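Local coordinates for alpha-n-acetylglucosaminidase family protein (Clostridium perfringens, PDB 4A41), which probably binds galactose-terminated glycans as a family 32 carbohydrate-binding module of a family 89 alpha-N-acetylglucosaminidase, here holding beta-D-galactopyranose, at residues W59-N64 against L69-T74; N84-L89 against T138-V143; R114-G119 against N133-T138. One frame throughout, in Å; residues are numbered along the deposited sequence. Where two conformers were deposited one is given.

Interaction 1: residues W59-N64 against L69-T74. With GAL (beta-D-galactopyranose), chain C.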
loop_
_atom_site.group_PDB
_atom_site.type_symbol
_atom_site.label_atom_id
_atom_site.label_comp_id
_atom_site.label_asym_id
_atom_site.label_seq_id
_atom_site.Cartn_x
_atom_site.Cartn_y
_atom_site.Cartn_z
ATOM N N TRP A 59 1.735 -5.990 -5.469
ATOM C CA TRP A 59 2.983 -5.211 -5.415
ATOM C C TRP A 59 3.927 -5.967 -4.500
ATOM O O TRP A 59 3.486 -6.530 -3.481
ATOM C CB TRP A 59 2.723 -3.837 -4.803
ATOM C CG TRP A 59 3.964 -3.111 -4.374
ATOM C CD1 TRP A 59 5.010 -2.730 -5.167
ATOM C CD2 TRP A 59 4.292 -2.682 -3.044
ATOM N NE1 TRP A 59 5.976 -2.098 -4.412
ATOM C CE2 TRP A 59 5.555 -2.041 -3.111
ATOM C CE3 TRP A 59 3.628 -2.760 -1.796
ATOM C CZ2 TRP A 59 6.178 -1.496 -1.984
ATOM C CZ3 TRP A 59 4.242 -2.201 -0.672
ATOM C CH2 TRP A 59 5.503 -1.564 -0.782
ATOM N N HIS A 60 5.200 -6.000 -4.858
ATOM C CA HIS A 60 6.221 -6.581 -3.964
ATOM C C HIS A 60 7.481 -5.751 -4.131
ATOM O O HIS A 60 7.838 -5.354 -5.264
ATOM C CB HIS A 60 6.513 -8.047 -4.390
ATOM C CG HIS A 60 7.259 -8.892 -3.384
ATOM N ND1 HIS A 60 8.569 -8.652 -3.008
ATOM C CD2 HIS A 60 6.879 -10.018 -2.719
ATOM C CE1 HIS A 60 8.969 -9.602 -2.178
ATOM N NE2 HIS A 60 7.967 -10.441 -1.986
ATOM N N THR A 61 8.160 -5.460 -3.029
ATOM C CA THR A 61 9.419 -4.733 -3.106
ATOM C C THR A 61 10.418 -5.531 -3.962
ATOM O O THR A 61 10.332 -6.761 -4.051
ATOM C CB THR A 61 10.018 -4.478 -1.690
ATOM O OG1 THR A 61 9.972 -5.689 -0.916
ATOM C CG2 THR A 61 9.213 -3.370 -0.948
ATOM N N LYS A 62 11.368 -4.811 -4.563
ATOM C CA LYS A 62 12.418 -5.424 -5.391
ATOM C C LYS A 62 13.281 -6.381 -4.590
ATOM O O LYS A 62 13.747 -6.049 -3.496
ATOM C CB LYS A 62 13.291 -4.332 -6.010
ATOM C CG LYS A 62 14.562 -4.824 -6.736
ATOM C CD LYS A 62 14.201 -5.684 -7.928
ATOM C CE LYS A 62 15.419 -5.962 -8.788
ATOM N NZ LYS A 62 15.757 -4.788 -9.620
ATOM N N TYR A 63 13.494 -7.575 -5.143
ATOM C CA TYR A 63 14.401 -8.508 -4.505
ATOM C C TYR A 63 15.429 -9.009 -5.539
ATOM O O TYR A 63 15.400 -8.582 -6.697
ATOM C CB TYR A 63 13.637 -9.600 -3.755
ATOM C CG TYR A 63 12.687 -10.405 -4.593
ATOM C CD1 TYR A 63 13.120 -11.563 -5.249
ATOM C CD2 TYR A 63 11.336 -10.037 -4.721
ATOM C CE1 TYR A 63 12.229 -12.316 -6.020
ATOM C CE2 TYR A 63 10.442 -10.785 -5.483
ATOM C CZ TYR A 63 10.898 -11.938 -6.120
ATOM O OH TYR A 63 10.040 -12.696 -6.878
ATOM N N ASN A 64 16.360 -9.846 -5.079
ATOM C CA ASN A 64 17.516 -10.300 -5.887
ATOM C C ASN A 64 18.354 -9.153 -6.518
ATOM O O ASN A 64 18.391 -9.001 -7.752
ATOM C CB ASN A 64 17.077 -11.385 -6.904
ATOM C CG ASN A 64 16.557 -12.677 -6.209
ATOM O OD1 ASN A 64 16.929 -12.988 -5.062
ATOM N ND2 ASN A 64 15.697 -13.423 -6.906
ATOM N N LEU A 69 13.837 -2.501 3.670
ATOM C CA LEU A 69 12.815 -1.648 4.286
ATOM C C LEU A 69 13.508 -0.573 5.117
ATOM O O LEU A 69 14.631 -0.789 5.593
ATOM C CB LEU A 69 11.866 -2.474 5.142
ATOM C CG LEU A 69 11.070 -3.546 4.368
ATOM C CD1 LEU A 69 10.166 -4.253 5.348
ATOM C CD2 LEU A 69 10.262 -2.927 3.193
ATOM N N PRO A 70 12.862 0.592 5.314
ATOM C CA PRO A 70 11.515 0.956 4.824
ATOM C C PRO A 70 11.412 1.154 3.314
ATOM O O PRO A 70 12.356 1.616 2.655
ATOM C CB PRO A 70 11.222 2.285 5.538
ATOM C CG PRO A 70 12.156 2.297 6.726
ATOM C CD PRO A 70 13.407 1.638 6.207
ATOM N N GLN A 71 10.274 0.725 2.765
ATOM C CA GLN A 71 9.911 1.104 1.428
ATOM C C GLN A 71 8.418 1.409 1.484
ATOM O O GLN A 71 7.749 1.053 2.453
ATOM C CB GLN A 71 10.136 -0.016 0.417
ATOM C CG GLN A 71 11.607 -0.477 0.239
ATOM C CD GLN A 71 12.537 0.558 -0.395
ATOM O OE1 GLN A 71 12.120 1.451 -1.168
ATOM N NE2 GLN A 71 13.832 0.413 -0.107
ATOM N N SER A 72 7.936 2.115 0.476
ATOM C CA SER A 72 6.545 2.578 0.470
ATOM C C SER A 72 5.890 2.476 -0.906
ATOM O O SER A 72 6.562 2.362 -1.932
ATOM C CB SER A 72 6.462 4.031 0.959
ATOM O OG SER A 72 7.103 4.925 0.054
ATOM N N ILE A 73 4.554 2.543 -0.897
ATOM C CA ILE A 73 3.753 2.599 -2.123
ATOM C C ILE A 73 2.817 3.792 -1.975
ATOM O O ILE A 73 2.199 3.968 -0.925
ATOM C CB ILE A 73 3.025 1.249 -2.411
ATOM C CG1 ILE A 73 2.117 1.352 -3.641
ATOM C CG2 ILE A 73 2.181 0.772 -1.190
ATOM C CD1 ILE A 73 1.727 0.014 -4.242
ATOM N N THR A 74 2.751 4.607 -3.022
ATOM C CA THR A 74 1.887 5.803 -3.015
ATOM C C THR A 74 0.778 5.657 -4.055
ATOM O O THR A 74 1.039 5.301 -5.217
ATOM C CB THR A 74 2.711 7.066 -3.327
ATOM O OG1 THR A 74 3.677 7.241 -2.297
ATOM C CG2 THR A 74 1.802 8.304 -3.369
HETATM C C1 GAL C . 9.296 -16.203 -3.038
HETATM C C2 GAL C . 7.912 -15.581 -3.044
HETATM C C3 GAL C . 8.016 -14.223 -3.751
HETATM C C4 GAL C . 9.094 -13.376 -3.086
HETATM C C5 GAL C . 10.418 -14.147 -3.080
HETATM C C6 GAL C . 11.539 -13.349 -2.418
HETATM O O1 GAL C . 9.212 -17.402 -2.318
HETATM O O2 GAL C . 6.960 -16.434 -3.677
HETATM O O3 GAL C . 6.729 -13.619 -3.716
HETATM O O4 GAL C . 8.690 -13.073 -1.735
HETATM O O5 GAL C . 10.185 -15.338 -2.353
HETATM O O6 GAL C . 12.798 -14.010 -2.546
#

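Interaction 2: residues N84-L89 against T138-V143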
loop_
_atom_site.group_PDB
_atom_site.type_symbol
_atom_site.label_atom_id
_atom_site.label_comp_id
_atom_site.label_asym_id
_atom_site.label_seq_id
_atom_site.Cartn_x
_atom_site.Cartn_y
_atom_site.Cartn_z
ATOM N N ASN A 84 -11.301 8.770 4.976
ATOM C CA ASN A 84 -11.425 8.370 6.378
ATOM C C ASN A 84 -11.145 6.917 6.655
ATOM O O ASN A 84 -11.262 6.498 7.787
ATOM C CB ASN A 84 -12.817 8.738 6.884
ATOM C CG ASN A 84 -13.872 8.226 5.988
ATOM O OD1 ASN A 84 -13.964 7.018 5.742
ATOM N ND2 ASN A 84 -14.629 9.156 5.380
ATOM N N LYS A 85 -10.827 6.137 5.618
ATOM C CA LYS A 85 -10.530 4.719 5.840
ATOM C C LYS A 85 -9.569 4.223 4.754
ATOM O O LYS A 85 -9.538 4.763 3.644
ATOM C CB LYS A 85 -11.844 3.913 5.866
ATOM C CG LYS A 85 -11.677 2.400 6.098
ATOM C CD LYS A 85 -13.036 1.746 6.357
ATOM C CE LYS A 85 -13.805 1.442 5.099
ATOM N NZ LYS A 85 -14.968 0.493 5.335
ATOM N N PHE A 86 -8.792 3.208 5.105
ATOM C CA PHE A 86 -7.819 2.613 4.204
ATOM C C PHE A 86 -7.766 1.130 4.480
ATOM O O PHE A 86 -7.730 0.736 5.644
ATOM C CB PHE A 86 -6.438 3.247 4.444
ATOM C CG PHE A 86 -5.339 2.670 3.572
ATOM C CD1 PHE A 86 -5.054 3.229 2.323
ATOM C CD2 PHE A 86 -4.541 1.611 4.039
ATOM C CE1 PHE A 86 -4.034 2.739 1.542
ATOM C CE2 PHE A 86 -3.508 1.093 3.245
ATOM C CZ PHE A 86 -3.258 1.647 2.000
ATOM N N THR A 87 -7.773 0.291 3.442
ATOM C CA THR A 87 -7.653 -1.144 3.705
ATOM C C THR A 87 -6.460 -1.716 2.969
ATOM O O THR A 87 -6.149 -1.291 1.842
ATOM C CB THR A 87 -8.936 -1.934 3.339
ATOM O OG1 THR A 87 -9.212 -1.816 1.926
ATOM C CG2 THR A 87 -10.149 -1.421 4.181
ATOM N N TYR A 88 -5.782 -2.648 3.651
ATOM C CA TYR A 88 -4.632 -3.351 3.120
ATOM C C TYR A 88 -4.984 -4.826 3.081
ATOM O O TYR A 88 -5.223 -5.423 4.140
ATOM C CB TYR A 88 -3.421 -3.098 4.044
ATOM C CG TYR A 88 -2.271 -4.068 3.894
ATOM C CD1 TYR A 88 -1.513 -4.108 2.729
ATOM C CD2 TYR A 88 -1.963 -4.955 4.920
ATOM C CE1 TYR A 88 -0.438 -5.005 2.598
ATOM C CE2 TYR A 88 -0.896 -5.874 4.782
ATOM C CZ TYR A 88 -0.153 -5.887 3.614
ATOM O OH TYR A 88 0.911 -6.755 3.448
ATOM N N LEU A 89 -5.023 -5.400 1.872
ATOM C CA LEU A 89 -5.229 -6.840 1.700
ATOM C C LEU A 89 -3.895 -7.484 1.356
ATOM O O LEU A 89 -3.297 -7.188 0.308
ATOM C CB LEU A 89 -6.271 -7.141 0.608
ATOM C CG LEU A 89 -6.541 -8.638 0.379
ATOM C CD1 LEU A 89 -7.287 -9.216 1.596
ATOM C CD2 LEU A 89 -7.349 -8.846 -0.907
ATOM N N THR A 138 -4.708 14.232 -1.885
ATOM C CA THR A 138 -4.598 13.815 -3.287
ATOM C C THR A 138 -3.784 12.543 -3.457
ATOM O O THR A 138 -3.845 11.893 -4.514
ATOM C CB THR A 138 -3.930 14.898 -4.166
ATOM O OG1 THR A 138 -2.665 15.302 -3.607
ATOM C CG2 THR A 138 -4.850 16.130 -4.253
ATOM N N HIS A 139 -3.037 12.178 -2.412
ATOM C CA HIS A 139 -2.128 11.019 -2.443
ATOM C C HIS A 139 -2.153 10.375 -1.077
ATOM O O HIS A 139 -2.206 11.070 -0.052
ATOM C CB HIS A 139 -0.663 11.427 -2.684
ATOM C CG HIS A 139 -0.402 12.074 -4.008
ATOM N ND1 HIS A 139 -0.863 13.331 -4.334
ATOM C CD2 HIS A 139 0.309 11.645 -5.081
ATOM C CE1 HIS A 139 -0.475 13.637 -5.559
ATOM N NE2 HIS A 139 0.229 12.625 -6.040
ATOM N N VAL A 140 -2.065 9.045 -1.059
ATOM C CA VAL A 140 -1.926 8.258 0.157
ATOM C C VAL A 140 -0.732 7.330 0.024
ATOM O O VAL A 140 -0.601 6.644 -0.982
ATOM C CB VAL A 140 -3.210 7.416 0.427
ATOM C CG1 VAL A 140 -3.055 6.530 1.668
ATOM C CG2 VAL A 140 -4.410 8.329 0.569
ATOM N N LYS A 141 0.123 7.326 1.044
ATOM C CA LYS A 141 1.362 6.560 1.012
ATOM C C LYS A 141 1.328 5.562 2.161
ATOM O O LYS A 141 1.196 5.910 3.350
ATOM C CB LYS A 141 2.596 7.469 1.117
ATOM C CG LYS A 141 3.915 6.675 1.222
ATOM C CD LYS A 141 5.139 7.551 1.539
ATOM C CE LYS A 141 5.377 8.632 0.503
ATOM N NZ LYS A 141 6.692 9.302 0.847
ATOM N N LEU A 142 1.454 4.297 1.811
ATOM C CA LEU A 142 1.621 3.242 2.810
ATOM C C LEU A 142 3.110 2.905 2.969
ATOM O O LEU A 142 3.761 2.478 2.002
ATOM C CB LEU A 142 0.845 1.967 2.442
ATOM C CG LEU A 142 1.024 0.788 3.413
ATOM C CD1 LEU A 142 0.497 1.084 4.803
ATOM C CD2 LEU A 142 0.332 -0.451 2.803
ATOM N N VAL A 143 3.634 3.171 4.165
ATOM C CA VAL A 143 5.054 2.934 4.484
ATOM C C VAL A 143 5.159 1.605 5.241
ATOM O O VAL A 143 4.583 1.405 6.314
ATOM C CB VAL A 143 5.658 4.071 5.345
ATOM C CG1 VAL A 143 7.130 3.798 5.611
ATOM C CG2 VAL A 143 5.456 5.441 4.708
#

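Interaction 3: residues R114-G119 against N133-T138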
loop_
_atom_site.group_PDB
_atom_site.type_symbol
_atom_site.label_atom_id
_atom_site.label_comp_id
_atom_site.label_asym_id
_atom_site.label_seq_id
_atom_site.Cartn_x
_atom_site.Cartn_y
_atom_site.Cartn_z
ATOM N N ARG A 114 2.356 13.937 5.287
ATOM C CA ARG A 114 2.121 14.038 6.718
ATOM C C ARG A 114 1.555 12.720 7.229
ATOM O O ARG A 114 0.762 12.069 6.518
ATOM C CB ARG A 114 1.189 15.220 7.051
ATOM C CG ARG A 114 -0.258 15.096 6.572
ATOM C CD ARG A 114 -1.076 16.383 6.809
ATOM N NE ARG A 114 -2.486 16.205 6.410
ATOM C CZ ARG A 114 -2.996 16.566 5.231
ATOM N NH1 ARG A 114 -2.230 17.120 4.288
ATOM N NH2 ARG A 114 -4.274 16.355 4.979
ATOM N N LYS A 115 2.018 12.303 8.402
ATOM C CA LYS A 115 1.599 11.049 8.997
ATOM C C LYS A 115 0.212 11.155 9.602
ATOM O O LYS A 115 -0.075 12.051 10.422
ATOM C CB LYS A 115 2.625 10.565 10.023
ATOM C CG LYS A 115 2.272 9.248 10.708
ATOM C CD LYS A 115 3.410 8.737 11.640
ATOM C CE LYS A 115 3.643 9.705 12.795
ATOM N NZ LYS A 115 4.855 9.251 13.565
ATOM N N ILE A 116 -0.654 10.217 9.229
ATOM C CA ILE A 116 -1.986 10.119 9.843
ATOM C C ILE A 116 -2.306 8.846 10.647
ATOM O O ILE A 116 -3.295 8.809 11.391
ATOM C CB ILE A 116 -3.125 10.394 8.802
ATOM C CG1 ILE A 116 -3.172 9.301 7.715
ATOM C CG2 ILE A 116 -2.935 11.789 8.219
ATOM C CD1 ILE A 116 -4.501 9.311 6.880
ATOM N N SER A 117 -1.472 7.818 10.495
ATOM C CA SER A 117 -1.669 6.546 11.194
ATOM C C SER A 117 -0.355 5.796 11.298
ATOM O O SER A 117 0.522 5.938 10.445
ATOM C CB SER A 117 -2.694 5.661 10.458
ATOM O OG SER A 117 -3.113 4.587 11.275
ATOM N N GLU A 118 -0.242 4.987 12.347
ATOM C CA GLU A 118 0.926 4.120 12.536
ATOM C C GLU A 118 0.557 3.016 13.505
ATOM O O GLU A 118 -0.316 3.179 14.357
ATOM C CB GLU A 118 2.146 4.912 13.043
ATOM C CG GLU A 118 1.970 5.446 14.451
ATOM C CD GLU A 118 3.041 6.435 14.831
ATOM O OE1 GLU A 118 4.232 6.208 14.543
ATOM O OE2 GLU A 118 2.685 7.464 15.443
ATOM N N GLY A 119 1.223 1.883 13.359
ATOM C CA GLY A 119 0.965 0.758 14.236
ATOM C C GLY A 119 1.543 -0.552 13.738
ATOM O O GLY A 119 2.413 -0.602 12.851
ATOM N N ASN A 133 -9.382 10.113 11.480
ATOM C CA ASN A 133 -9.946 11.461 11.294
ATOM C C ASN A 133 -10.044 11.824 9.816
ATOM O O ASN A 133 -9.059 11.706 9.075
ATOM C CB ASN A 133 -8.999 12.485 11.926
ATOM C CG ASN A 133 -8.922 12.365 13.438
ATOM O OD1 ASN A 133 -9.825 11.806 14.089
ATOM N ND2 ASN A 133 -7.858 12.919 14.010
ATOM N N SER A 134 -11.198 12.321 9.399
ATOM C CA SER A 134 -11.346 12.772 8.017
ATOM C C SER A 134 -10.232 13.758 7.653
ATOM O O SER A 134 -9.940 14.702 8.407
ATOM C CB SER A 134 -12.701 13.435 7.833
ATOM O OG SER A 134 -12.858 13.887 6.496
ATOM N N THR A 135 -9.592 13.549 6.501
ATOM C CA THR A 135 -8.531 14.473 6.109
ATOM C C THR A 135 -8.466 14.565 4.593
ATOM O O THR A 135 -8.814 13.609 3.909
ATOM C CB THR A 135 -7.180 14.043 6.759
ATOM O OG1 THR A 135 -6.285 15.159 6.858
ATOM C CG2 THR A 135 -6.527 12.883 6.007
ATOM N N LYS A 136 -8.032 15.725 4.095
ATOM C CA LYS A 136 -8.002 15.989 2.664
ATOM C C LYS A 136 -6.710 15.448 2.044
ATOM O O LYS A 136 -5.620 15.721 2.552
ATOM C CB LYS A 136 -8.126 17.501 2.405
ATOM C CG LYS A 136 -8.574 17.833 1.014
ATOM C CD LYS A 136 -9.345 19.150 0.918
ATOM C CE LYS A 136 -10.300 19.082 -0.276
ATOM N NZ LYS A 136 -11.201 17.869 -0.232
ATOM N N ALA A 137 -6.819 14.688 0.961
ATOM C CA ALA A 137 -5.622 14.089 0.349
ATOM C C ALA A 137 -5.785 13.960 -1.148
ATOM O O ALA A 137 -6.860 13.569 -1.611
ATOM C CB ALA A 137 -5.355 12.682 0.950
ATOM N N THR A 138 -4.708 14.232 -1.885
ATOM C CA THR A 138 -4.598 13.815 -3.287
ATOM C C THR A 138 -3.784 12.543 -3.457
ATOM O O THR A 138 -3.845 11.893 -4.514
ATOM C CB THR A 138 -3.930 14.898 -4.166
ATOM O OG1 THR A 138 -2.665 15.302 -3.607
ATOM C CG2 THR A 138 -4.850 16.130 -4.253
#

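Interaction 1: residues W59-N64 against L69-T74
Ile73 packs over one face of the Trp59 indole, and this CH-pi contact dominates the packing of 59-64 on 69-74. Its CB stands 3.9 Å from the centroid of the six-membered ring and only 4° off the ring normal. The two branches divide the surface: CG2 of Ile73 sits 3.7 Å from CZ3 of Trp59, at the benzo end, while CD1 rests 3.8 Å from CG of Trp59, at the pyrrole end. Trp59 has CG anti to the backbone N (chi1 165°), and with Ile73 CG1 likewise anti the two side chains run past each other in opposite directions. Farther along, the Thr61 methyl CG2 meets the aliphatic start of Gln71, 3.7 Å from its CB, whereas the amide turns off to Thr35 and Glu68. Polar ends are likewise settled outside the pair: Trp59 NE1 donates to Ser36 O, and Thr61 OG1 pairs with Ala152 N.

Within 59-64, His60 and Tyr63 serve the sugar. His60 NE2 and galactose O4 are 2.7 Å apart in a hydrogen bond, while His60 ND1 gives a nearly straight bond (168°) to Thr61 O, which fixes the imidazole's rotation. C6 of galactose lies over the centre of one Tyr63 ring face, and Glu44, Arg91 and Asn96 bond the sugar as well. Trp59 and Ile73 thus join the two sheets of the beta-sandwich, and His60, next in sequence, carries the strand's end into the pocket: strand 59-60 borders 153-160, and strand 71-77 runs between 31-34 and 139-144.

Interaction 2: residues N84-L89 against T138-V143
Phe86 and Leu142 meet at about a right angle, the phenyl CZ lying 4.1 Å from CB of Leu142, at the middle of a wholly apolar contact between facing strands. The closer packing is at Phe86 and Val140. There the methyl CG1 of Val140 is shared almost evenly by two ring carbons, 3.9 Å from both CD1 and CE1 of Phe86, and approaches the phenyl obliquely. Phe86 holds CG anti to its backbone nitrogen (chi1 179°), a setting that carries the ring toward the facing sheet, between Val140 and Leu142. At the other end Leu142 spreads its CD2 methyl between two aromatic rings, at 4.1 Å from CD1 of Tyr88 and 4.2 Å from CE2 of Phe86; Tyr88 again crosses Leu142 nearly perpendicularly.

Tyr88 is the looser member: it buries far less area against 138-143 than Phe86 does, and its ring is engaged mainly by other groups. Trp121 meets it with nearly parallel planes, and its hydroxyl, inside the protein, is hydrogen-bonded with Ser153 O and Ile99 N. Alternation along the strands turns the partly exposed Lys85 and Lys141 to the outer faces of the two layers, where each meets an aromatic ring in a cation-pi contact, Lys85 with Phe160 and Lys141 with Phe113.

The strand axes approach to 10.3 Å at 45°, consistent with sheet-on-sheet packing in the beta-sandwich, the two strands belonging to different sheets. Strand 80-89 runs between 153-160 and 128-137 in one layer, strand 139-144 between 71-77 and 102-107 in the other, and Leu104 touches both Phe86 and Val140.

Interaction 3: residues R114-G119 against N133-T138
Arg114 uses a single nitrogen, NH2, to bridge to two acceptors on 133-138. Thr135 OG1 accepts at 3.0 Å from Arg114 NH2, with a nearly straight N-H···O angle of 170°, and lies in the guanidinium plane, at its edge. The second bond runs 2.8 Å from Arg114 NH2 to the carbonyl O of Lys136; it is more bent (137°), with the oxygen tilted out of the guanidinium plane. Across the group, NH1 forms a salt bridge with Glu108, so both terminal nitrogens have partners and the rotation of the flat group is restrained. The Arg114 chain is extended from CG to NE, long enough to span the gap between the two strands.

Thr135 divides its branches: OG1, anti to the backbone nitrogen at chi1 -157°, takes the arginine, while CG2 meets CD1 of Ile116 tip to tip at 4.2 Å. Lys115 NZ makes a salt bridge with Glu118, through weak hydrogen bonds, within its own strand.

The contact closes one margin of the beta-sandwich, since 113-120 and 128-137 are outermost strands of different sheets, backed by 102-107 and 80-89 respectively.

In the fold
All three contacts join the same two sheets of the sandwich, and their chemistry follows depth. Interactions 1 and 2 are buried and apolar across the interface; interaction 3 lies at the surface, its centre about 14 Å from the centre of the chain, and is joined chiefly by hydrogen bonds from an arginine. Interactions 1 and 2 are coupled through neighbouring strands 71-77 and 139-144, where Ile73 O and Leu142 N, 2.9 Å apart, probably form a hydrogen bond. Interactions 2 and 3 share Thr138, the corner where the chain passes from one sheet to the other. Interactions 1 and 3 are on opposite sides of the chain centre, and only interaction 1 reaches the galactose.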